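Local coordinates for protein type III effector HopU1 (Pseudomonas syringae pv. tomato, PDB 3U0J) that probably transfers ADP-ribose from NAD+ onto arginine side chains, as a bacterial type III effector acting on an RNA-binding target protein in plant immunity, at residues Glu90-Ile95 / Ser231-Ala236; Tyr117-Asn122 / Glu142-His147; Ala162-Thr167 / Thr200-Asp205. One frame throughout, in Å; residues are numbered along the deposited sequence.

Contact 1 of 3, residues Glu90-Ile95 / Ser231-Ala236; sequences EECSAI and SGSSQA
S234, whose backbone N lies near I95, has its OG held by two partners: it accepts from A236 N at 3.2 Å, closing an ST turn, and it is hydrogen-bonded to the carboxylate of E241. On the helix side of this turn S233 supplies most of the loop's share of the contact. Its CB lies against I95, 3.5 Å from I95 CG2 and 3.8 Å from I95 CD1, so the methyl branch and the end of the longer branch both touch one carbon. I95 CG2 also reaches S234 N, at 4.2 Å. With chi1 at -78°, S233 OG lies beside its own backbone N and turns toward C92, coming 3.6 Å from C92 SG. C92 CB lies equally near this hydroxyl. The loop 231-236 joins strand 227-229 to strand 241-243 and leads into an E-x-E sequence that ends at E241. Its position is consistent with the ADP-ribosylating turn-turn loop of arginine-specific transferases, and the S234-E241 bond ties it directly to the last glutamate of that sequence. The loop lies against the side of helix 89-99. Y84 touches both C92 and S233, while I95 also packs on L151 of helix 145-162. Further along the loop, Q235 N bonds to T99 OG1 at the end of helix 89-99, a second attachment between the same two elements.

Contact 2 of 3, residues Tyr117-Asn122 / Glu142-His147; sequences YREVNN and EKLSPH
L144 and V120 carry this contact, and L144 CD2 is its central atom. That methyl lies 4.1 Å from V120 CG2, the two side chains sliding past each other in opposite directions. L144 CD2 also meets E119, whose OE2 stands 4.1 Å away. E119 gets there as a fully extended chain, CG anti to the backbone N (chi1 178°), which brings the carboxylate across to the leucine methyl at an angle. The other oxygen, E119 OE1, is hydrogen-bonded to S105 OG on strand 103-108, a bond that probably limits rotation of the carboxylate beside the methyl. K143 is of opposite charge, but its NZ is 5.9 Å from E119 OE2, too far for a direct pair, and any attraction would be long-range. V120 uses the same branch against H147: V120 CG2 comes within 4.0 Å of H147 CD2, approaching the imidazole at a slant. L144 and H147 are brought to the same partner by helical turning of the chain, with H147 N donating to L144 O at 2.8 Å. The imidazole is fixed from beyond the contact, since H147 NE2 is hydrogen-bonded to H98 ND1 and the two rings lie about 20° from parallel. The start of helix 145-162 is thus set against helix 116-126, where L144 also touches Y123 and H147 touches L116. Helix 89-99 adjoins both partners through H98, which V120 touches as well, and F47 of helix 41-52 packs on H147.

Contact 3 of 3, residues Ala162-Thr167 / Thr200-Asp205; sequences AAFRGT and TTRIKD
The end of the S-T-T strand, which probably corresponds to the S-T-S element of R-S-E-class ADP-ribosyltransferases, here meets the chain entering the strand that carries R170, probably the R of that class, through R202 on one side and F164 and T167 on the other. R202 directly follows T200 and T201 of that element, and its backbone is bonded to E240 within the E-x-E sequence, so the contact adjoins what is probably the NAD+ site. The phenyl ring of F164 meets the aliphatic part of R202: F164 CE1 is 3.8 Å from R202 CD, and F164 CZ is 4.0 Å from R202 CG. The ring and guanidinium planes stand 83° apart, and it is the aliphatic CG and CD of R202 that touch the ring. A bend at chi3 (-80°) turns the guanidinium from the run of the chain, and R202 NH2 forms a salt bridge with D229. F164 packs in addition on L224 and I242. Between F164 and T167 the chain turns a corner at G166, whose backbone angles (phi 138°) belong to glycine. Around R202, T201 OG1 accepts from I203 N at 3.2 Å in an ST turn and is hydrogen-bonded to E239 O as well. The polar link between the segments runs through a water, which donates to T167 O at 2.7 Å and to R202 O at 2.9 Å.

Overall arrangement
Followed from the N terminus, the chain opens contact 1 on helix 89-99 and does not close it until the loop 231-236, so the other two contacts both fall within its span. Contact 2 is closed first, when the start of helix 145-162 returns to helix 116-126. Contact 3 follows in series, between the entry to strand 167-172 and the end of strand 199-201. None of the loops cross. Contacts 2 and 3 lie about 25 Å apart between centres, on opposite sides of the chain's centre, and contact 1 touches each: A94 O approaches H147 CE1, and S231 OG approaches R202 NH2. Contact 1 thus joins the helical part to the sheets.

Contact 1 of 3, residues Glu90-Ile95 / Ser231-Ala236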
loop_
_atom_site.group_PDB
_atom_site.type_symbol
_atom_site.label_atom_id
_atom_site.label_comp_id
_atom_site.label_asym_id
_atom_site.label_seq_id
_atom_site.Cartn_x
_atom_site.Cartn_y
_atom_site.Cartn_z
ATOM N N GLU A 90 -4.925 -16.012 -1.506
ATOM C CA GLU A 90 -5.750 -14.964 -0.930
ATOM C C GLU A 90 -4.881 -13.734 -0.635
ATOM O O GLU A 90 -5.337 -12.601 -0.759
ATOM C CB GLU A 90 -6.493 -15.468 0.323
ATOM C CG GLU A 90 -7.542 -16.558 0.045
ATOM C CD GLU A 90 -6.976 -18.000 -0.038
ATOM O OE1 GLU A 90 -5.740 -18.191 -0.118
ATOM O OE2 GLU A 90 -7.785 -18.955 -0.020
ATOM N N GLU A 91 -3.621 -13.955 -0.279
ATOM C CA GLU A 91 -2.731 -12.846 0.035
ATOM C C GLU A 91 -2.254 -12.152 -1.230
ATOM O O GLU A 91 -2.258 -10.918 -1.328
ATOM C CB GLU A 91 -1.561 -13.316 0.897
ATOM C CG GLU A 91 -1.943 -13.458 2.351
ATOM C CD GLU A 91 -1.202 -14.560 3.084
ATOM O OE1 GLU A 91 -0.499 -15.360 2.424
ATOM O OE2 GLU A 91 -1.314 -14.619 4.329
ATOM N N CYS A 92 -1.864 -12.939 -2.220
ATOM C CA CYS A 92 -1.517 -12.337 -3.504
ATOM C C CYS A 92 -2.663 -11.466 -3.989
ATOM O O CYS A 92 -2.454 -10.326 -4.384
ATOM C CB CYS A 92 -1.188 -13.407 -4.536
ATOM S SG CYS A 92 0.301 -14.295 -4.118
ATOM N N SER A 93 -3.875 -12.014 -3.928
ATOM C CA SER A 93 -5.079 -11.319 -4.386
ATOM C C SER A 93 -5.317 -10.009 -3.632
ATOM O O SER A 93 -5.725 -9.007 -4.221
ATOM C CB SER A 93 -6.312 -12.229 -4.262
ATOM O OG SER A 93 -6.133 -13.427 -4.991
ATOM N N ALA A 94 -5.073 -10.023 -2.326
ATOM C CA ALA A 94 -5.251 -8.829 -1.532
ATOM C C ALA A 94 -4.243 -7.778 -2.012
ATOM O O ALA A 94 -4.593 -6.614 -2.194
ATOM C CB ALA A 94 -5.080 -9.134 -0.083
ATOM N N ILE A 95 -2.998 -8.174 -2.253
ATOM C CA ILE A 95 -2.044 -7.189 -2.754
ATOM C C ILE A 95 -2.504 -6.669 -4.115
ATOM O O ILE A 95 -2.584 -5.462 -4.339
ATOM C CB ILE A 95 -0.661 -7.773 -2.934
ATOM C CG1 ILE A 95 -0.015 -8.074 -1.592
ATOM C CG2 ILE A 95 0.196 -6.820 -3.733
ATOM C CD1 ILE A 95 1.215 -8.927 -1.749
ATOM N N SER A 231 5.992 -6.361 -6.016
ATOM C CA SER A 231 5.950 -6.250 -7.464
ATOM C C SER A 231 5.443 -7.536 -8.125
ATOM O O SER A 231 4.851 -7.488 -9.191
ATOM C CB SER A 231 7.314 -5.864 -8.013
ATOM O OG SER A 231 8.282 -6.813 -7.627
ATOM N N GLY A 232 5.656 -8.678 -7.487
ATOM C CA GLY A 232 5.182 -9.937 -8.046
ATOM C C GLY A 232 3.668 -10.084 -8.095
ATOM O O GLY A 232 3.130 -10.695 -9.008
ATOM N N SER A 233 2.992 -9.511 -7.107
ATOM C CA SER A 233 1.546 -9.581 -6.979
ATOM C C SER A 233 0.842 -8.347 -7.484
ATOM O O SER A 233 -0.374 -8.342 -7.614
ATOM C CB SER A 233 1.190 -9.700 -5.510
ATOM O OG SER A 233 1.404 -11.016 -5.069
ATOM N N SER A 234 1.603 -7.282 -7.710
ATOM C CA SER A 234 1.040 -6.003 -8.112
ATOM C C SER A 234 0.387 -6.060 -9.493
ATOM O O SER A 234 0.823 -6.811 -10.366
ATOM C CB SER A 234 2.117 -4.932 -8.092
ATOM O OG SER A 234 1.539 -3.670 -8.395
ATOM N N GLN A 235 -0.672 -5.283 -9.678
ATOM C CA GLN A 235 -1.340 -5.223 -10.970
ATOM C C GLN A 235 -0.393 -4.608 -11.984
ATOM O O GLN A 235 -0.466 -4.883 -13.196
ATOM C CB GLN A 235 -2.612 -4.379 -10.898
ATOM C CG GLN A 235 -3.308 -4.294 -12.237
ATOM C CD GLN A 235 -4.608 -3.528 -12.192
ATOM O OE1 GLN A 235 -5.678 -4.094 -12.453
ATOM N NE2 GLN A 235 -4.533 -2.230 -11.879
ATOM N N ALA A 236 0.488 -3.756 -11.463
ATOM C CA ALA A 236 1.531 -3.118 -12.254
ATOM C C ALA A 236 2.920 -3.354 -11.641
ATOM O O ALA A 236 3.470 -2.491 -10.960
ATOM C CB ALA A 236 1.243 -1.630 -12.407
#

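Contact 2 of 3, residues Tyr117-Asn122 / Glu142-His147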
loop_
_atom_site.group_PDB
_atom_site.type_symbol
_atom_site.label_atom_id
_atom_site.label_comp_id
_atom_site.label_asym_id
_atom_site.label_seq_id
_atom_site.Cartn_x
_atom_site.Cartn_y
_atom_site.Cartn_z
ATOM N N TYR A 117 -8.526 0.591 -2.479
ATOM C CA TYR A 117 -7.352 1.010 -1.731
ATOM C C TYR A 117 -7.604 2.353 -1.082
ATOM O O TYR A 117 -7.114 2.632 0.019
ATOM C CB TYR A 117 -6.103 1.084 -2.618
ATOM C CG TYR A 117 -6.064 2.275 -3.565
ATOM C CD1 TYR A 117 -5.564 3.499 -3.155
ATOM C CD2 TYR A 117 -6.511 2.160 -4.873
ATOM C CE1 TYR A 117 -5.520 4.574 -4.010
ATOM C CE2 TYR A 117 -6.475 3.227 -5.733
ATOM C CZ TYR A 117 -5.980 4.431 -5.297
ATOM O OH TYR A 117 -5.949 5.494 -6.162
ATOM N N ARG A 118 -8.371 3.199 -1.761
ATOM C CA ARG A 118 -8.648 4.506 -1.188
ATOM C C ARG A 118 -9.621 4.449 -0.020
ATOM O O ARG A 118 -9.424 5.116 0.972
ATOM C CB ARG A 118 -9.168 5.470 -2.248
ATOM C CG ARG A 118 -9.115 6.923 -1.814
ATOM C CD ARG A 118 -9.480 7.787 -2.971
ATOM N NE ARG A 118 -8.492 7.735 -4.046
ATOM C CZ ARG A 118 -7.278 8.272 -3.952
ATOM N NH1 ARG A 118 -6.895 8.856 -2.812
ATOM N NH2 ARG A 118 -6.442 8.213 -4.987
ATOM N N GLU A 119 -10.668 3.644 -0.140
ATOM C CA GLU A 119 -11.629 3.515 0.943
ATOM C C GLU A 119 -10.928 2.958 2.168
ATOM O O GLU A 119 -11.155 3.422 3.285
ATOM C CB GLU A 119 -12.792 2.618 0.531
ATOM C CG GLU A 119 -13.824 2.391 1.617
ATOM C CD GLU A 119 -15.012 1.566 1.142
ATOM O OE1 GLU A 119 -14.998 1.105 -0.024
ATOM O OE2 GLU A 119 -15.970 1.385 1.940
ATOM N N VAL A 120 -10.049 1.977 1.949
ATOM C CA VAL A 120 -9.334 1.316 3.040
ATOM C C VAL A 120 -8.311 2.235 3.680
ATOM O O VAL A 120 -8.306 2.416 4.890
ATOM C CB VAL A 120 -8.662 0.007 2.570
ATOM C CG1 VAL A 120 -7.611 -0.453 3.575
ATOM C CG2 VAL A 120 -9.713 -1.064 2.369
ATOM N N ASN A 121 -7.456 2.827 2.856
ATOM C CA ASN A 121 -6.449 3.766 3.337
ATOM C C ASN A 121 -7.106 4.886 4.113
ATOM O O ASN A 121 -6.707 5.174 5.240
ATOM C CB ASN A 121 -5.634 4.336 2.180
ATOM C CG ASN A 121 -4.625 3.346 1.637
ATOM O OD1 ASN A 121 -4.438 2.266 2.192
ATOM N ND2 ASN A 121 -3.971 3.710 0.551
ATOM N N ASN A 122 -8.135 5.496 3.523
ATOM C CA ASN A 122 -8.851 6.564 4.194
ATOM C C ASN A 122 -9.444 6.120 5.528
ATOM O O ASN A 122 -9.344 6.838 6.531
ATOM C CB ASN A 122 -9.913 7.172 3.280
ATOM C CG ASN A 122 -9.350 8.285 2.419
ATOM O OD1 ASN A 122 -8.141 8.457 2.347
ATOM N ND2 ASN A 122 -10.218 9.045 1.771
ATOM N N GLU A 142 -16.039 -4.434 10.527
ATOM C CA GLU A 142 -16.325 -5.756 9.976
ATOM C C GLU A 142 -16.269 -5.773 8.447
ATOM O O GLU A 142 -15.933 -6.792 7.831
ATOM C CB GLU A 142 -17.699 -6.253 10.461
ATOM C CG GLU A 142 -17.986 -5.973 11.947
ATOM C CD GLU A 142 -18.284 -4.494 12.230
ATOM O OE1 GLU A 142 -19.233 -3.949 11.611
ATOM O OE2 GLU A 142 -17.573 -3.881 13.069
ATOM N N LYS A 143 -16.594 -4.644 7.833
ATOM C CA LYS A 143 -16.679 -4.599 6.390
ATOM C C LYS A 143 -15.308 -4.706 5.746
ATOM O O LYS A 143 -15.115 -5.503 4.841
ATOM C CB LYS A 143 -17.392 -3.334 5.936
ATOM C CG LYS A 143 -18.896 -3.504 5.758
ATOM C CD LYS A 143 -19.640 -2.241 6.199
ATOM C CE LYS A 143 -18.792 -0.983 5.978
ATOM N NZ LYS A 143 -19.399 0.229 6.609
ATOM N N LEU A 144 -14.344 -3.930 6.212
ATOM C CA LEU A 144 -13.049 -3.906 5.534
ATOM C C LEU A 144 -11.982 -4.827 6.139
ATOM O O LEU A 144 -11.002 -5.168 5.466
ATOM C CB LEU A 144 -12.516 -2.476 5.463
ATOM C CG LEU A 144 -13.514 -1.479 4.882
ATOM C CD1 LEU A 144 -13.089 -0.075 5.162
ATOM C CD2 LEU A 144 -13.662 -1.700 3.411
ATOM N N SER A 145 -12.163 -5.237 7.393
ATOM C CA SER A 145 -11.099 -5.951 8.093
ATOM C C SER A 145 -10.623 -7.212 7.383
ATOM O O SER A 145 -9.435 -7.497 7.392
ATOM C CB SER A 145 -11.489 -6.252 9.531
ATOM O OG SER A 145 -12.731 -6.893 9.539
ATOM N N PRO A 146 -11.537 -7.965 6.748
ATOM C CA PRO A 146 -11.026 -9.146 6.054
ATOM C C PRO A 146 -9.902 -8.789 5.086
ATOM O O PRO A 146 -8.989 -9.575 4.914
ATOM C CB PRO A 146 -12.242 -9.650 5.285
ATOM C CG PRO A 146 -13.394 -9.094 5.981
ATOM C CD PRO A 146 -12.979 -7.782 6.523
ATOM N N HIS A 147 -9.959 -7.613 4.475
ATOM C CA HIS A 147 -8.915 -7.187 3.545
ATOM C C HIS A 147 -7.723 -6.563 4.274
ATOM O O HIS A 147 -6.561 -6.754 3.891
ATOM C CB HIS A 147 -9.480 -6.194 2.523
ATOM C CG HIS A 147 -8.447 -5.612 1.606
ATOM N ND1 HIS A 147 -8.048 -6.239 0.443
ATOM C CD2 HIS A 147 -7.739 -4.457 1.673
ATOM C CE1 HIS A 147 -7.139 -5.497 -0.165
ATOM N NE2 HIS A 147 -6.933 -4.409 0.558
#

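Contact 3 of 3, residues Ala162-Thr167 / Thr200-Asp205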
loop_
_atom_site.group_PDB
_atom_site.type_symbol
_atom_site.label_atom_id
_atom_site.label_comp_id
_atom_site.label_asym_id
_atom_site.label_seq_id
_atom_site.Cartn_x
_atom_site.Cartn_y
_atom_site.Cartn_z
ATOM N N ALA A 162 11.949 -12.030 2.305
ATOM C CA ALA A 162 12.606 -11.185 1.310
ATOM C C ALA A 162 12.448 -9.704 1.605
ATOM O O ALA A 162 12.246 -8.902 0.690
ATOM C CB ALA A 162 12.052 -11.497 -0.095
ATOM N N ALA A 163 12.542 -9.340 2.876
ATOM C CA ALA A 163 12.470 -7.944 3.264
ATOM C C ALA A 163 13.294 -7.035 2.343
ATOM O O ALA A 163 14.307 -7.438 1.781
ATOM C CB ALA A 163 12.912 -7.791 4.694
ATOM N N PHE A 164 12.854 -5.801 2.185
ATOM C CA PHE A 164 13.591 -4.860 1.371
ATOM C C PHE A 164 14.167 -3.822 2.305
ATOM O O PHE A 164 13.512 -3.394 3.262
ATOM C CB PHE A 164 12.683 -4.203 0.323
ATOM C CG PHE A 164 13.322 -3.051 -0.408
ATOM C CD1 PHE A 164 13.952 -3.245 -1.619
ATOM C CD2 PHE A 164 13.292 -1.775 0.120
ATOM C CE1 PHE A 164 14.541 -2.186 -2.287
ATOM C CE2 PHE A 164 13.878 -0.706 -0.545
ATOM C CZ PHE A 164 14.503 -0.913 -1.747
ATOM N N ARG A 165 15.412 -3.457 2.036
ATOM C CA ARG A 165 16.055 -2.367 2.725
ATOM C C ARG A 165 16.727 -1.545 1.633
ATOM O O ARG A 165 17.187 -2.087 0.632
ATOM C CB ARG A 165 17.034 -2.892 3.781
ATOM C CG ARG A 165 18.425 -3.212 3.277
ATOM C CD ARG A 165 19.199 -4.062 4.282
ATOM N NE ARG A 165 19.014 -5.491 4.031
ATOM C CZ ARG A 165 19.963 -6.316 3.588
ATOM N NH1 ARG A 165 21.195 -5.868 3.359
ATOM N NH2 ARG A 165 19.679 -7.596 3.384
ATOM N N GLY A 166 16.723 -0.229 1.784
ATOM C CA GLY A 166 17.228 0.622 0.724
ATOM C C GLY A 166 16.373 1.843 0.473
ATOM O O GLY A 166 15.487 2.169 1.253
ATOM N N THR A 167 16.641 2.518 -0.633
ATOM C CA THR A 167 15.984 3.779 -0.935
ATOM C C THR A 167 14.817 3.578 -1.890
ATOM O O THR A 167 14.936 2.881 -2.895
ATOM C CB THR A 167 16.987 4.811 -1.521
ATOM O OG1 THR A 167 17.924 5.195 -0.504
ATOM C CG2 THR A 167 16.260 6.047 -2.021
ATOM N N THR A 200 5.332 2.925 -2.256
ATOM C CA THR A 200 6.526 3.645 -2.672
ATOM C C THR A 200 7.111 2.974 -3.906
ATOM O O THR A 200 6.717 1.858 -4.246
ATOM C CB THR A 200 7.585 3.654 -1.541
ATOM O OG1 THR A 200 8.166 2.344 -1.404
ATOM C CG2 THR A 200 6.958 4.088 -0.201
ATOM N N THR A 201 8.046 3.632 -4.578
ATOM C CA THR A 201 8.638 3.012 -5.758
ATOM C C THR A 201 10.155 3.076 -5.721
ATOM O O THR A 201 10.722 4.048 -5.251
ATOM C CB THR A 201 8.125 3.649 -7.055
ATOM O OG1 THR A 201 8.732 2.996 -8.169
ATOM C CG2 THR A 201 8.505 5.083 -7.095
ATOM N N ARG A 202 10.807 2.028 -6.208
ATOM C CA ARG A 202 12.262 2.029 -6.319
ATOM C C ARG A 202 12.788 2.997 -7.391
ATOM O O ARG A 202 13.934 3.444 -7.335
ATOM C CB ARG A 202 12.759 0.629 -6.629
ATOM C CG ARG A 202 12.988 -0.223 -5.415
ATOM C CD ARG A 202 13.459 -1.610 -5.838
ATOM N NE ARG A 202 12.322 -2.419 -6.253
ATOM C CZ ARG A 202 12.290 -3.746 -6.180
ATOM N NH1 ARG A 202 13.352 -4.407 -5.716
ATOM N NH2 ARG A 202 11.195 -4.406 -6.562
ATOM N N ILE A 203 11.942 3.315 -8.362
ATOM C CA ILE A 203 12.355 4.100 -9.508
ATOM C C ILE A 203 12.029 5.590 -9.344
ATOM O O ILE A 203 10.852 5.988 -9.350
ATOM C CB ILE A 203 11.677 3.570 -10.780
ATOM C CG1 ILE A 203 11.706 2.033 -10.807
ATOM C CG2 ILE A 203 12.327 4.159 -12.012
ATOM C CD1 ILE A 203 10.658 1.408 -11.767
ATOM N N LYS A 204 13.075 6.409 -9.217
ATOM C CA LYS A 204 12.907 7.848 -9.094
ATOM C C LYS A 204 11.909 8.404 -10.103
ATOM O O LYS A 204 11.037 9.190 -9.746
ATOM C CB LYS A 204 14.241 8.575 -9.217
ATOM C CG LYS A 204 14.812 8.997 -7.888
ATOM C CD LYS A 204 16.146 9.735 -8.008
ATOM C CE LYS A 204 15.954 11.244 -8.116
ATOM N NZ LYS A 204 17.261 11.992 -8.058
ATOM N N ASP A 205 12.017 8.002 -11.363
ATOM C CA ASP A 205 11.110 8.556 -12.363
ATOM C C ASP A 205 9.644 8.302 -12.050
ATOM O O ASP A 205 8.782 9.130 -12.354
ATOM C CB ASP A 205 11.443 8.049 -13.762
ATOM C CG ASP A 205 12.628 8.777 -14.368
ATOM O OD1 ASP A 205 13.086 9.772 -13.756
ATOM O OD2 ASP A 205 13.109 8.357 -15.446
HETATM O O HOH W 1 16.000 2.679 -5.415
#